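Local structure of putative glycoside hydrolase (Bacteroides thetaiotaomicron VPI-5482, 3HBZ) at residues 9-14 / 83-88; 199-204 / 252-257; 245-250 / 304-309. The protein binds calcium and is a putative glycoside hydrolase of uncertain activity that may take part in carbohydrate metabolism. All blocks are in the same frame, centred on the assembly; numbering follows the deposited sequence.

Interaction 1 (9-14 / 83-88); sequences EADILS and WKKKYT. With NA (sodium ion), chain E; CA (calcium ion), chain C; CAC (cacodylate ion), chain F.
Two metal sites flank this contact in the N-terminal part of the chain, where the start of strand 84-92 meets the loop leading into strand 12-16. At the calcium ion, Glu9 OE2 (2.7 Å from the metal) and the backbone carbonyl O of Lys84 supply the protein ligands, and two waters and cacodylate O1 are also bound. The cacodylate, probably from the crystallisation liquor, also accepts a nearly straight hydrogen bond from Lys84 N. Glu9 OE1, the other carboxylate oxygen, lies 3.2 Å from Trp83 CE3, obliquely to the indole, but Glu9 is poorly ordered. At the sodium ion, both oxygens of Asp11 bind, OD1 at 2.5 Å, with Asn7 OD1 and two waters. The same OD1 takes a salt bridge from Lys85 NZ (2.6 Å), which arrives on the anti side and 27° out of the carboxylate plane. A bend at chi3 (-51°) turns the lysine chain toward this oxygen. Lys85 NZ also has a sodium-bound water, Asn30 O and Tyr87 OH within bonding reach, four acceptors for its three hydrogens, so at least one hydrogen must be shared if all four bonds form. That phenol oxygen in turn accepts from Ile12 N at 3.0 Å, tying the lysine to the opposite backbone. Ile12 CD1 lies over one face of the Tyr87 ring, 3.8 Å from its centroid, in a CH-pi contact. The two segments belong to different sheets: Ile12 packs on Phe50 and Leu52 of strand 49-52 and on Val76 of strand 72-77, while Lys85 and Tyr87 make backbone hydrogen bonds to Val76 and Tyr74.

Interaction 2 (199-204 / 252-257); sequences ATKFGL and VPTLDG
Phe202 meets the loop between strands 240-247 and 266-271 through a single antiparallel bridge to Leu255, a hydrogen-bonded pair at one edge of strand 200-205 in the putative carbohydrate metabolism domain. Its backbone N donates to Leu255 O at 2.8 Å, tilted 31° from the carbonyl plane. Along the side chain, CB sits 3.8 Å from Leu255 O. With CG anti to its own carbonyl carbon (chi1 -61°), the ring then runs beside the loop backbone: CD2 approaches the carbonyl group of Asp256, and CE2 lies 3.5 Å from Asp256 C and close to Gly257 N. These loop atoms approach obliquely, whereas Thr200 O stands over the centre of one ring face. Outside the contact, Phe183 meets the ring edge-to-face, and Tyr242, Ala309 and Val311 help to bury it. Thr200 O is also approached by Asp256 CA at 3.1 Å, in a CA-H...O contact. The Asp256 carboxylate turns to partners outside the contact: OD1 hydrogen-bonds with Thr258 OG1 and OD2 forms a salt bridge with Lys198. A chi1 of -173° swings Thr254 OG1 away from its own N and beside its carbonyl carbon, where it donates to Leu255 O at 2.8 Å, giving that carbonyl a second donor. One water completes the join by donating both to Thr254 OG1 and to Gly203 O, 2.8 Å from each oxygen.

Interaction 3 (245-250 / 304-309); sequences MYETSE and GKYNVA
Asn307 O receives the backbone N-H of Tyr246 at 2.9 Å and a CA-H...O contact from Met245 CA at 3.1 Å. The N-H comes nearly along the C=O axis, and Asn307 N returns an equally short bond to Tyr246 O, closing the hydrogen-bonded pair. Two residues on, Thr248 N donates to Lys305 O just beyond the end of strand 240-247. Side chains then divide between the two faces. On one, the Tyr246 ring is turned across the asparagine, with Asn307 CB 3.9 Å from its centroid and over one face. The phenol OH has its strongest partner outside, Phe202 O. On the other, Met245, a selenomethionine whose extended chain starts with CG anti to the backbone N (chi1 -168°), lays CG beside Val308 CG2 and brings CE to 3.5 Å from Tyr306 CB; SE stands oblique to the Tyr306 ring in a Met-aromatic contact. Leu301 and Val267 pack on both Met245 and Tyr306. On this face too, Glu247 CB lies alongside Tyr306 CE1, and a water in the ring plane joins Glu247 OE1 to Tyr306 OH. Their stronger partners are Lys300 for Glu247 OE2 and Asp297 N for Tyr306 OH. Helix 298-303 closes at Gly304 in a Schellman motif, and the chain enters strand 306-313, which pairs with strands 240-247 and 200-205: antiparallel beta pairing with alternate side chains on opposite faces.

Interactions 2 and 3 adjoin, with centres about 10 Å apart, and their segments alternate along the chain. Strand 306-313 pairs with strand 200-205 through Val308 N and Leu204 O, 2.9 Å apart, while Tyr246 of interaction 3 reaches interaction 2 with its OH hydrogen-bonded to Phe202 O at 2.5 Å. Segment 252-257, which follows 245-250 after one residue, folds back so that Thr254 packs against Tyr246. Interaction 1 is separate: its centre lies about 24 Å from that of interaction 2 and about 30 Å from that of interaction 3. It alone carries metal ligands; the other two lie away from the annotated sites, within the putative carbohydrate metabolism domain.

Interaction 1 (9-14 / 83-88)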
ATOM      1  N   GLU A   9       2.013  20.468 -14.408  1.00 63.76           N
ATOM      2  CA  GLU A   9       0.737  20.211 -13.728  1.00 59.48           C
ATOM      3  C   GLU A   9       0.739  20.679 -12.234  1.00 54.81           C
ATOM      4  O   GLU A   9       1.720  20.497 -11.519  1.00 54.71           O
ATOM      5  CB  GLU A   9       0.415  18.709 -13.794  1.00 58.92           C
ATOM      6  CG  GLU A   9      -0.946  18.364 -14.339  1.00 64.56           C
ATOM      7  CD  GLU A   9      -0.921  17.679 -15.702  1.00 65.52           C
ATOM      8  OE1 GLU A   9      -0.119  18.093 -16.562  1.00 75.46           O
ATOM      9  OE2 GLU A   9      -1.738  16.744 -15.924  1.00 46.80           O
ATOM     10  N   ALA A  10      -0.370  21.277 -11.798  1.00 45.28           N
ATOM     11  CA  ALA A  10      -0.533  21.677 -10.464  1.00 39.03           C
ATOM     12  C   ALA A  10      -1.311  20.646  -9.598  1.00 33.87           C
ATOM     13  O   ALA A  10      -2.241  19.940 -10.026  1.00 29.83           O
ATOM     14  CB  ALA A  10      -1.150  23.022 -10.418  1.00 45.30           C
ATOM     15  N   ASP A  11      -0.846  20.544  -8.371  1.00 29.37           N
ATOM     16  CA  ASP A  11      -1.216  19.478  -7.491  1.00 28.19           C
ATOM     17  C   ASP A  11      -2.067  19.967  -6.341  1.00 29.02           C
ATOM     18  O   ASP A  11      -1.970  21.114  -5.904  1.00 27.00           O
ATOM     19  CB  ASP A  11       0.041  18.842  -6.927  1.00 30.00           C
ATOM     20  CG  ASP A  11       0.945  18.288  -8.018  1.00 32.24           C
ATOM     21  OD1 ASP A  11       0.466  17.692  -9.001  1.00 31.04           O
ATOM     22  OD2 ASP A  11       2.138  18.483  -7.920  1.00 31.08           O
ATOM     23  N   ILE A  12      -2.856  19.043  -5.818  1.00 25.25           N
ATOM     24  CA  ILE A  12      -3.344  19.128  -4.458  1.00 24.03           C
ATOM     25  C   ILE A  12      -2.225  18.643  -3.579  1.00 26.84           C
ATOM     26  O   ILE A  12      -1.791  17.520  -3.733  1.00 25.89           O
ATOM     27  CB  ILE A  12      -4.561  18.229  -4.246  1.00 25.46           C
ATOM     28  CG1 ILE A  12      -5.759  18.767  -5.069  1.00 25.75           C
ATOM     29  CG2 ILE A  12      -4.932  18.183  -2.775  1.00 22.20           C
ATOM     30  CD1 ILE A  12      -7.025  17.861  -5.014  1.00 20.93           C
ATOM     31  N   LEU A  13      -1.790  19.476  -2.645  1.00 26.01           N
ATOM     32  CA  LEU A  13      -0.653  19.149  -1.773  1.00 27.08           C
ATOM     33  C   LEU A  13      -1.084  18.666  -0.420  1.00 25.24           C
ATOM     34  O   LEU A  13      -0.308  18.056   0.267  1.00 27.68           O
ATOM     35  CB  LEU A  13       0.274  20.357  -1.623  1.00 21.19           C
ATOM     36  CG  LEU A  13       0.908  20.852  -2.918  1.00 28.84           C
ATOM     37  CD1 LEU A  13       1.623  22.179  -2.621  1.00 20.99           C
ATOM     38  CD2 LEU A  13       1.875  19.759  -3.472  1.00 20.43           C
ATOM     39  N   SER A  14      -2.317  18.950  -0.010  1.00 25.47           N
ATOM     40  CA  SER A  14      -2.850  18.423   1.262  1.00 23.43           C
ATOM     41  C   SER A  14      -4.345  18.464   1.258  1.00 24.99           C
ATOM     42  O   SER A  14      -4.943  19.178   0.460  1.00 28.01           O
ATOM     43  CB  SER A  14      -2.323  19.216   2.495  1.00 26.99           C
ATOM     44  OG  SER A  14      -2.917  20.525   2.603  1.00 28.35           O
ATOM     45  N   TRP A  83      -2.328  23.899 -18.069  1.00 21.55           N
ATOM     46  CA  TRP A  83      -2.192  22.595 -17.431  1.00 21.63           C
ATOM     47  C   TRP A  83      -3.310  22.383 -16.428  1.00 23.29           C
ATOM     48  O   TRP A  83      -3.570  23.246 -15.602  1.00 25.67           O
ATOM     49  CB  TRP A  83      -0.827  22.444 -16.720  1.00 23.69           C
ATOM     50  CG  TRP A  83       0.322  22.539 -17.645  1.00 26.42           C
ATOM     51  CD1 TRP A  83       1.135  23.617 -17.805  1.00 30.94           C
ATOM     52  CD2 TRP A  83       0.774  21.551 -18.590  1.00 29.13           C
ATOM     53  NE1 TRP A  83       2.071  23.374 -18.792  1.00 33.64           N
ATOM     54  CE2 TRP A  83       1.866  22.116 -19.295  1.00 24.35           C
ATOM     55  CE3 TRP A  83       0.367  20.253 -18.904  1.00 27.80           C
ATOM     56  CZ2 TRP A  83       2.588  21.405 -20.244  1.00 28.08           C
ATOM     57  CZ3 TRP A  83       1.058  19.559 -19.863  1.00 25.89           C
ATOM     58  CH2 TRP A  83       2.163  20.131 -20.534  1.00 30.01           C
ATOM     59  N   LYS A  84      -3.960  21.226 -16.502  1.00 24.38           N
ATOM     60  CA  LYS A  84      -5.067  20.864 -15.591  1.00 26.26           C
ATOM     61  C   LYS A  84      -4.873  19.422 -15.121  1.00 28.64           C
ATOM     62  O   LYS A  84      -4.242  18.634 -15.794  1.00 30.38           O
ATOM     63  CB  LYS A  84      -6.428  20.975 -16.289  1.00 26.75           C
ATOM     64  CG  LYS A  84      -6.738  22.354 -16.840  1.00 30.48           C
ATOM     65  CD  LYS A  84      -8.117  22.381 -17.527  1.00 31.83           C
ATOM     66  CE  LYS A  84      -8.735  23.827 -17.476  1.00 32.21           C
ATOM     67  NZ  LYS A  84     -10.034  23.838 -18.196  1.00 50.31           N
ATOM     68  N   LYS A  85      -5.378  19.077 -13.958  1.00 27.16           N
ATOM     69  CA  LYS A  85      -5.322  17.698 -13.530  1.00 28.52           C
ATOM     70  C   LYS A  85      -6.612  17.397 -12.812  1.00 27.51           C
ATOM     71  O   LYS A  85      -7.021  18.169 -11.964  1.00 27.49           O
ATOM     72  CB  LYS A  85      -4.140  17.461 -12.558  1.00 25.58           C
ATOM     73  CG  LYS A  85      -3.549  16.082 -12.700  1.00 43.26           C
ATOM     74  CD  LYS A  85      -2.851  15.516 -11.438  1.00 41.58           C
ATOM     75  CE  LYS A  85      -1.834  16.425 -10.821  1.00 33.69           C
ATOM     76  NZ  LYS A  85      -0.867  15.626  -9.974  1.00 33.15           N
ATOM     77  N   LYS A  86      -7.187  16.239 -13.078  1.00 24.71           N
ATOM     78  CA  LYS A  86      -8.375  15.804 -12.381  1.00 26.22           C
ATOM     79  C   LYS A  86      -7.987  14.873 -11.259  1.00 24.24           C
ATOM     80  O   LYS A  86      -7.198  13.956 -11.453  1.00 28.97           O
ATOM     81  CB  LYS A  86      -9.310  15.065 -13.367  1.00 29.90           C
ATOM     82  CG  LYS A  86     -10.774  15.285 -13.134  1.00 46.18           C
ATOM     83  CD  LYS A  86     -11.603  15.133 -14.472  1.00 52.68           C
ATOM     84  CE  LYS A  86     -11.511  13.721 -15.078  1.00 56.58           C
ATOM     85  NZ  LYS A  86     -12.306  13.524 -16.364  1.00 59.61           N
ATOM     86  N   TYR A  87      -8.555  15.108 -10.087  1.00 22.70           N
ATOM     87  CA  TYR A  87      -8.416  14.213  -8.963  1.00 25.82           C
ATOM     88  C   TYR A  87      -9.765  13.611  -8.647  1.00 25.09           C
ATOM     89  O   TYR A  87     -10.767  14.329  -8.698  1.00 27.73           O
ATOM     90  CB  TYR A  87      -7.954  14.985  -7.744  1.00 22.66           C
ATOM     91  CG  TYR A  87      -6.495  15.361  -7.689  1.00 29.29           C
ATOM     92  CD1 TYR A  87      -6.029  16.509  -8.298  1.00 26.17           C
ATOM     93  CD2 TYR A  87      -5.597  14.621  -6.924  1.00 27.21           C
ATOM     94  CE1 TYR A  87      -4.698  16.871  -8.206  1.00 25.92           C
ATOM     95  CE2 TYR A  87      -4.267  14.987  -6.812  1.00 26.33           C
ATOM     96  CZ  TYR A  87      -3.834  16.128  -7.425  1.00 23.66           C
ATOM     97  OH  TYR A  87      -2.515  16.480  -7.356  1.00 24.15           O
ATOM     98  N   THR A  88      -9.771  12.317  -8.325  1.00 25.35           N
ATOM     99  CA  THR A  88     -10.885  11.613  -7.737  1.00 24.99           C
ATOM    100  C   THR A  88     -10.704  11.535  -6.229  1.00 26.64           C
ATOM    101  O   THR A  88      -9.758  10.945  -5.724  1.00 26.14           O
ATOM    102  CB  THR A  88     -10.997  10.184  -8.297  1.00 28.18           C
ATOM    103  OG1 THR A  88     -11.166  10.249  -9.718  1.00 28.96           O
ATOM    104  CG2 THR A  88     -12.187   9.403  -7.684  1.00 24.89           C
TER
HETATM  105 NA    NA E   4       2.491  17.759 -10.514  1.00 56.24          NA
HETATM  106 CA    CA C   2      -3.796  17.285 -17.579  0.80 51.22          CA
HETATM  107 AS   CAC F   5      -4.014  19.579 -20.199  0.80 50.43          AS
HETATM  108  O1  CAC F   5      -3.416  19.078 -18.634  0.80 44.00           O
HETATM  109  O2  CAC F   5      -5.634  20.213 -20.248  0.80 50.84           O
HETATM  110  C1  CAC F   5      -2.658  20.775 -20.925  0.80 42.98           C
HETATM  111  C2  CAC F   5      -4.104  17.984 -21.353  0.80 40.77           C
HETATM  112  O   HOH W   1       1.295  15.632 -11.621  1.00 43.61           O
HETATM  113  O   HOH W   2      -6.120  17.369 -18.436  1.00 38.87           O
HETATM  114  O   HOH W   3      -3.860  15.339 -16.288  1.00 36.45           O
HETATM  115  O   HOH W   4       3.170  16.413  -9.049  1.00 35.55           O

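Interaction 2 (199-204 / 252-257)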
ATOM      1  N   ALA A 199       9.409   4.811   1.843  1.00 25.55           N
ATOM      2  CA  ALA A 199       8.347   4.905   0.853  1.00 26.77           C
ATOM      3  C   ALA A 199       7.176   3.971   1.152  1.00 23.74           C
ATOM      4  O   ALA A 199       6.030   4.296   0.819  1.00 28.32           O
ATOM      5  CB  ALA A 199       8.895   4.606  -0.545  1.00 25.23           C
ATOM      6  N   THR A 200       7.446   2.807   1.725  1.00 23.92           N
ATOM      7  CA  THR A 200       6.395   1.831   2.056  1.00 24.27           C
ATOM      8  C   THR A 200       5.844   2.117   3.442  1.00 26.94           C
ATOM      9  O   THR A 200       6.426   1.717   4.454  1.00 27.61           O
ATOM     10  CB  THR A 200       6.913   0.375   1.966  1.00 30.21           C
ATOM     11  OG1 THR A 200       8.050   0.238   2.782  1.00 25.13           O
ATOM     12  CG2 THR A 200       7.336   0.030   0.556  1.00 24.12           C
ATOM     13  N   LYS A 201       4.689   2.793   3.479  1.00 25.38           N
ATOM     14  CA  LYS A 201       4.061   3.153   4.725  1.00 26.60           C
ATOM     15  C   LYS A 201       3.031   2.104   5.074  1.00 26.36           C
ATOM     16  O   LYS A 201       2.030   1.968   4.406  1.00 25.16           O
ATOM     17  CB  LYS A 201       3.423   4.529   4.644  1.00 27.18           C
ATOM     18  CG  LYS A 201       4.462   5.651   4.451  1.00 30.57           C
ATOM     19  CD  LYS A 201       3.836   7.033   4.449  1.00 40.79           C
ATOM     20  CE  LYS A 201       4.894   8.135   4.690  1.00 51.05           C
ATOM     21  NZ  LYS A 201       4.399   9.544   4.439  1.00 46.44           N
ATOM     22  N   PHE A 202       3.311   1.365   6.131  1.00 26.52           N
ATOM     23  CA  PHE A 202       2.536   0.190   6.493  1.00 25.85           C
ATOM     24  C   PHE A 202       1.493   0.503   7.544  1.00 26.87           C
ATOM     25  O   PHE A 202       1.814   0.937   8.674  1.00 26.15           O
ATOM     26  CB  PHE A 202       3.461  -0.890   7.087  1.00 27.44           C
ATOM     27  CG  PHE A 202       4.547  -1.391   6.146  1.00 29.10           C
ATOM     28  CD1 PHE A 202       4.255  -1.768   4.839  1.00 28.88           C
ATOM     29  CD2 PHE A 202       5.862  -1.547   6.608  1.00 24.04           C
ATOM     30  CE1 PHE A 202       5.248  -2.274   3.976  1.00 27.72           C
ATOM     31  CE2 PHE A 202       6.861  -2.076   5.750  1.00 30.22           C
ATOM     32  CZ  PHE A 202       6.561  -2.434   4.447  1.00 27.07           C
ATOM     33  N   GLY A 203       0.243   0.238   7.191  1.00 27.10           N
ATOM     34  CA  GLY A 203      -0.832   0.061   8.183  1.00 24.85           C
ATOM     35  C   GLY A 203      -1.982   1.032   8.027  1.00 26.90           C
ATOM     36  O   GLY A 203      -1.765   2.173   7.637  1.00 25.86           O
ATOM     37  N   LEU A 204      -3.189   0.584   8.377  1.00 24.56           N
ATOM     38  CA  LEU A 204      -4.335   1.448   8.485  1.00 25.73           C
ATOM     39  C   LEU A 204      -5.064   1.101   9.790  1.00 24.91           C
ATOM     40  O   LEU A 204      -4.831   0.032  10.376  1.00 24.01           O
ATOM     41  CB  LEU A 204      -5.254   1.283   7.277  1.00 24.10           C
ATOM     42  CG  LEU A 204      -4.759   1.879   5.933  1.00 27.84           C
ATOM     43  CD1 LEU A 204      -5.755   1.529   4.767  1.00 28.90           C
ATOM     44  CD2 LEU A 204      -4.535   3.366   6.055  1.00 25.42           C
ATOM     45  N   VAL A 252       4.312   8.732  15.748  1.00 33.07           N
ATOM     46  CA  VAL A 252       4.341   7.499  14.967  1.00 30.15           C
ATOM     47  C   VAL A 252       2.982   7.312  14.320  1.00 29.82           C
ATOM     48  O   VAL A 252       2.098   6.647  14.901  1.00 29.49           O
ATOM     49  CB  VAL A 252       4.655   6.270  15.839  1.00 30.46           C
ATOM     50  CG1 VAL A 252       4.833   5.028  14.930  1.00 29.28           C
ATOM     51  CG2 VAL A 252       5.914   6.508  16.759  1.00 25.95           C
ATOM     52  N   PRO A 253       2.781   7.959  13.157  1.00 27.66           N
ATOM     53  CA  PRO A 253       1.505   7.831  12.437  1.00 26.45           C
ATOM     54  C   PRO A 253       1.447   6.574  11.578  1.00 29.00           C
ATOM     55  O   PRO A 253       0.361   6.172  11.130  1.00 29.32           O
ATOM     56  CB  PRO A 253       1.461   9.097  11.561  1.00 25.54           C
ATOM     57  CG  PRO A 253       2.920   9.490  11.396  1.00 28.51           C
ATOM     58  CD  PRO A 253       3.593   9.104  12.663  1.00 26.64           C
ATOM     59  N   THR A 254       2.620   6.016  11.302  1.00 27.66           N
ATOM     60  CA  THR A 254       2.770   4.833  10.489  1.00 25.03           C
ATOM     61  C   THR A 254       4.114   4.175  10.848  1.00 26.26           C
ATOM     62  O   THR A 254       4.962   4.789  11.466  1.00 25.31           O
ATOM     63  CB  THR A 254       2.761   5.215   9.014  1.00 26.70           C
ATOM     64  OG1 THR A 254       2.736   4.026   8.261  1.00 28.02           O
ATOM     65  CG2 THR A 254       4.028   6.090   8.629  1.00 24.75           C
ATOM     66  N   LEU A 255       4.274   2.915  10.481  1.00 27.21           N
ATOM     67  CA  LEU A 255       5.568   2.254  10.457  1.00 25.51           C
ATOM     68  C   LEU A 255       5.904   2.140   8.980  1.00 26.87           C
ATOM     69  O   LEU A 255       5.036   2.395   8.104  1.00 27.46           O
ATOM     70  CB  LEU A 255       5.492   0.863  11.120  1.00 26.62           C
ATOM     71  CG  LEU A 255       5.160   0.917  12.627  1.00 24.64           C
ATOM     72  CD1 LEU A 255       5.307  -0.449  13.280  1.00 20.26           C
ATOM     73  CD2 LEU A 255       6.048   1.980  13.354  1.00 19.72           C
ATOM     74  N   ASP A 256       7.146   1.761   8.706  1.00 24.57           N
ATOM     75  CA  ASP A 256       7.650   1.578   7.348  1.00 26.21           C
ATOM     76  C   ASP A 256       8.724   0.525   7.260  1.00 28.25           C
ATOM     77  O   ASP A 256       8.915  -0.276   8.204  1.00 28.62           O
ATOM     78  CB  ASP A 256       8.114   2.900   6.780  1.00 27.81           C
ATOM     79  CG  ASP A 256       9.180   3.554   7.629  1.00 27.82           C
ATOM     80  OD1 ASP A 256      10.020   2.854   8.222  1.00 30.28           O
ATOM     81  OD2 ASP A 256       9.180   4.788   7.632  1.00 30.85           O
ATOM     82  N   GLY A 257       9.420   0.474   6.122  1.00 27.76           N
ATOM     83  CA  GLY A 257      10.470  -0.514   5.972  1.00 25.74           C
ATOM     84  C   GLY A 257      11.643  -0.407   6.934  1.00 27.47           C
ATOM     85  O   GLY A 257      12.422  -1.343   7.058  1.00 28.41           O
TER
HETATM   86  O   HOH W   5       0.269   4.030   6.920  1.00 33.68           O

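Interaction 3 (245-250 / 304-309)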
HETATM    1  N   MSE A 245       0.539  -5.256  14.068  1.00 27.58           N
HETATM    2  CA  MSE A 245      -0.383  -4.359  14.743  1.00 25.64           C
HETATM    3  C   MSE A 245       0.489  -3.467  15.623  1.00 26.16           C
HETATM    4  O   MSE A 245       1.365  -3.964  16.370  1.00 24.77           O
HETATM    5  CB  MSE A 245      -1.327  -5.123  15.616  1.00 24.19           C
HETATM    6  CG  MSE A 245      -2.477  -4.275  16.108  1.00 31.78           C
HETATM    7 SE   MSE A 245      -3.530  -5.270  17.308  0.75 34.05          SE
HETATM    8  CE  MSE A 245      -5.056  -4.029  17.425  1.00 38.50           C
ATOM      9  N   TYR A 246       0.281  -2.164  15.506  1.00 22.76           N
ATOM     10  CA  TYR A 246       0.979  -1.195  16.336  1.00 25.39           C
ATOM     11  C   TYR A 246       0.088  -0.034  16.747  1.00 25.35           C
ATOM     12  O   TYR A 246      -0.878   0.313  16.074  1.00 26.92           O
ATOM     13  CB  TYR A 246       2.219  -0.649  15.589  1.00 27.17           C
ATOM     14  CG  TYR A 246       1.890   0.051  14.291  1.00 24.81           C
ATOM     15  CD1 TYR A 246       1.707  -0.655  13.107  1.00 24.17           C
ATOM     16  CD2 TYR A 246       1.723   1.442  14.245  1.00 24.54           C
ATOM     17  CE1 TYR A 246       1.424   0.007  11.890  1.00 24.86           C
ATOM     18  CE2 TYR A 246       1.406   2.107  13.029  1.00 26.80           C
ATOM     19  CZ  TYR A 246       1.270   1.405  11.875  1.00 27.15           C
ATOM     20  OH  TYR A 246       0.907   2.103  10.723  1.00 23.77           O
ATOM     21  N   GLU A 247       0.455   0.578  17.858  1.00 24.33           N
ATOM     22  CA  GLU A 247      -0.202   1.746  18.355  1.00 24.40           C
ATOM     23  C   GLU A 247       0.344   3.024  17.667  1.00 25.79           C
ATOM     24  O   GLU A 247       1.555   3.228  17.592  1.00 26.80           O
ATOM     25  CB  GLU A 247       0.050   1.849  19.859  1.00 21.96           C
ATOM     26  CG  GLU A 247      -0.687   3.040  20.465  1.00 25.41           C
ATOM     27  CD  GLU A 247      -0.597   3.090  21.993  1.00 27.07           C
ATOM     28  OE1 GLU A 247      -0.094   2.119  22.590  1.00 27.17           O
ATOM     29  OE2 GLU A 247      -1.066   4.101  22.572  1.00 27.28           O
ATOM     30  N   THR A 248      -0.561   3.870  17.177  1.00 24.69           N
ATOM     31  CA  THR A 248      -0.181   5.119  16.543  1.00 25.12           C
ATOM     32  C   THR A 248      -0.070   6.220  17.594  1.00 27.98           C
ATOM     33  O   THR A 248      -0.535   6.076  18.702  1.00 27.68           O
ATOM     34  CB  THR A 248      -1.185   5.533  15.459  1.00 25.17           C
ATOM     35  OG1 THR A 248      -2.484   5.599  16.024  1.00 26.57           O
ATOM     36  CG2 THR A 248      -1.202   4.528  14.310  1.00 22.20           C
ATOM     37  N   SER A 249       0.619   7.294  17.243  1.00 31.91           N
ATOM     38  CA  SER A 249       0.678   8.483  18.075  1.00 31.62           C
ATOM     39  C   SER A 249       1.031   9.642  17.169  1.00 32.56           C
ATOM     40  O   SER A 249       1.239   9.465  15.974  1.00 32.58           O
ATOM     41  CB  SER A 249       1.784   8.337  19.113  1.00 31.54           C
ATOM     42  OG  SER A 249       3.025   8.204  18.426  1.00 29.91           O
ATOM     43  N   GLU A 250       1.140  10.820  17.764  1.00 34.51           N
ATOM     44  CA  GLU A 250       1.561  12.005  17.067  1.00 36.75           C
ATOM     45  C   GLU A 250       2.913  11.780  16.413  1.00 35.06           C
ATOM     46  O   GLU A 250       3.075  12.102  15.246  1.00 33.09           O
ATOM     47  CB  GLU A 250       1.598  13.218  18.033  1.00 40.11           C
ATOM     48  CG  GLU A 250       1.480  14.559  17.308  1.00 50.94           C
ATOM     49  CD  GLU A 250       1.701  15.773  18.228  1.00 57.07           C
ATOM     50  OE1 GLU A 250       1.537  15.636  19.464  1.00 62.51           O
ATOM     51  OE2 GLU A 250       2.048  16.855  17.698  1.00 62.64           O
ATOM     52  N   GLY A 304      -9.691   3.614  17.776  1.00 27.17           N
ATOM     53  CA  GLY A 304      -8.931   3.574  16.535  1.00 27.76           C
ATOM     54  C   GLY A 304      -7.452   3.946  16.643  1.00 27.69           C
ATOM     55  O   GLY A 304      -6.850   4.360  15.643  1.00 27.47           O
ATOM     56  N   LYS A 305      -6.868   3.760  17.825  1.00 26.77           N
ATOM     57  CA  LYS A 305      -5.444   4.049  18.094  1.00 27.18           C
ATOM     58  C   LYS A 305      -4.476   2.943  17.665  1.00 25.58           C
ATOM     59  O   LYS A 305      -3.276   3.081  17.882  1.00 25.50           O
ATOM     60  CB  LYS A 305      -5.225   4.299  19.600  1.00 31.28           C
ATOM     61  CG  LYS A 305      -5.992   5.452  20.211  1.00 39.24           C
ATOM     62  CD  LYS A 305      -5.692   6.754  19.501  1.00 50.57           C
ATOM     63  CE  LYS A 305      -6.248   7.983  20.251  1.00 55.55           C
ATOM     64  NZ  LYS A 305      -6.072   9.183  19.367  1.00 56.35           N
ATOM     65  N   TYR A 306      -4.974   1.860  17.058  1.00 23.03           N
ATOM     66  CA  TYR A 306      -4.088   0.796  16.536  1.00 23.81           C
ATOM     67  C   TYR A 306      -4.286   0.654  15.047  1.00 24.13           C
ATOM     68  O   TYR A 306      -5.409   0.768  14.544  1.00 24.86           O
ATOM     69  CB  TYR A 306      -4.330  -0.578  17.223  1.00 26.76           C
ATOM     70  CG  TYR A 306      -4.060  -0.594  18.719  1.00 25.04           C
ATOM     71  CD1 TYR A 306      -2.769  -0.748  19.229  1.00 25.95           C
ATOM     72  CD2 TYR A 306      -5.094  -0.461  19.625  1.00 31.88           C
ATOM     73  CE1 TYR A 306      -2.520  -0.747  20.589  1.00 23.71           C
ATOM     74  CE2 TYR A 306      -4.859  -0.481  20.991  1.00 25.46           C
ATOM     75  CZ  TYR A 306      -3.561  -0.621  21.466  1.00 26.69           C
ATOM     76  OH  TYR A 306      -3.336  -0.611  22.826  1.00 23.98           O
ATOM     77  N   ASN A 307      -3.175   0.411  14.350  1.00 23.56           N
ATOM     78  CA  ASN A 307      -3.181   0.082  12.964  1.00 21.59           C
ATOM     79  C   ASN A 307      -2.731  -1.339  12.780  1.00 23.91           C
ATOM     80  O   ASN A 307      -1.899  -1.869  13.550  1.00 24.05           O
ATOM     81  CB  ASN A 307      -2.184   0.963  12.191  1.00 21.34           C
ATOM     82  CG  ASN A 307      -2.693   2.367  11.931  1.00 27.89           C
ATOM     83  OD1 ASN A 307      -3.761   2.763  12.420  1.00 24.69           O
ATOM     84  ND2 ASN A 307      -1.910   3.140  11.154  1.00 22.64           N
ATOM     85  N   VAL A 308      -3.208  -1.926  11.687  1.00 22.11           N
ATOM     86  CA  VAL A 308      -2.747  -3.211  11.252  1.00 23.83           C
ATOM     87  C   VAL A 308      -2.250  -3.054   9.838  1.00 22.96           C
ATOM     88  O   VAL A 308      -2.857  -2.311   9.041  1.00 24.67           O
ATOM     89  CB  VAL A 308      -3.870  -4.292  11.296  1.00 25.64           C
ATOM     90  CG1 VAL A 308      -3.402  -5.536  10.509  1.00 28.91           C
ATOM     91  CG2 VAL A 308      -4.179  -4.668  12.778  1.00 31.06           C
ATOM     92  N   ALA A 309      -1.148  -3.741   9.533  1.00 23.49           N
ATOM     93  CA  ALA A 309      -0.659  -3.935   8.168  1.00 24.69           C
ATOM     94  C   ALA A 309      -0.519  -5.414   7.855  1.00 26.75           C
ATOM     95  O   ALA A 309      -0.138  -6.216   8.727  1.00 25.74           O
ATOM     96  CB  ALA A 309       0.723  -3.245   7.970  1.00 24.99           C
TER
HETATM   97  O   HOH W   6      -0.885  -0.364  23.580  1.00 30.90           O
HETATM   98  O   HOH W   7      -4.520   4.436  14.323  1.00 17.15           O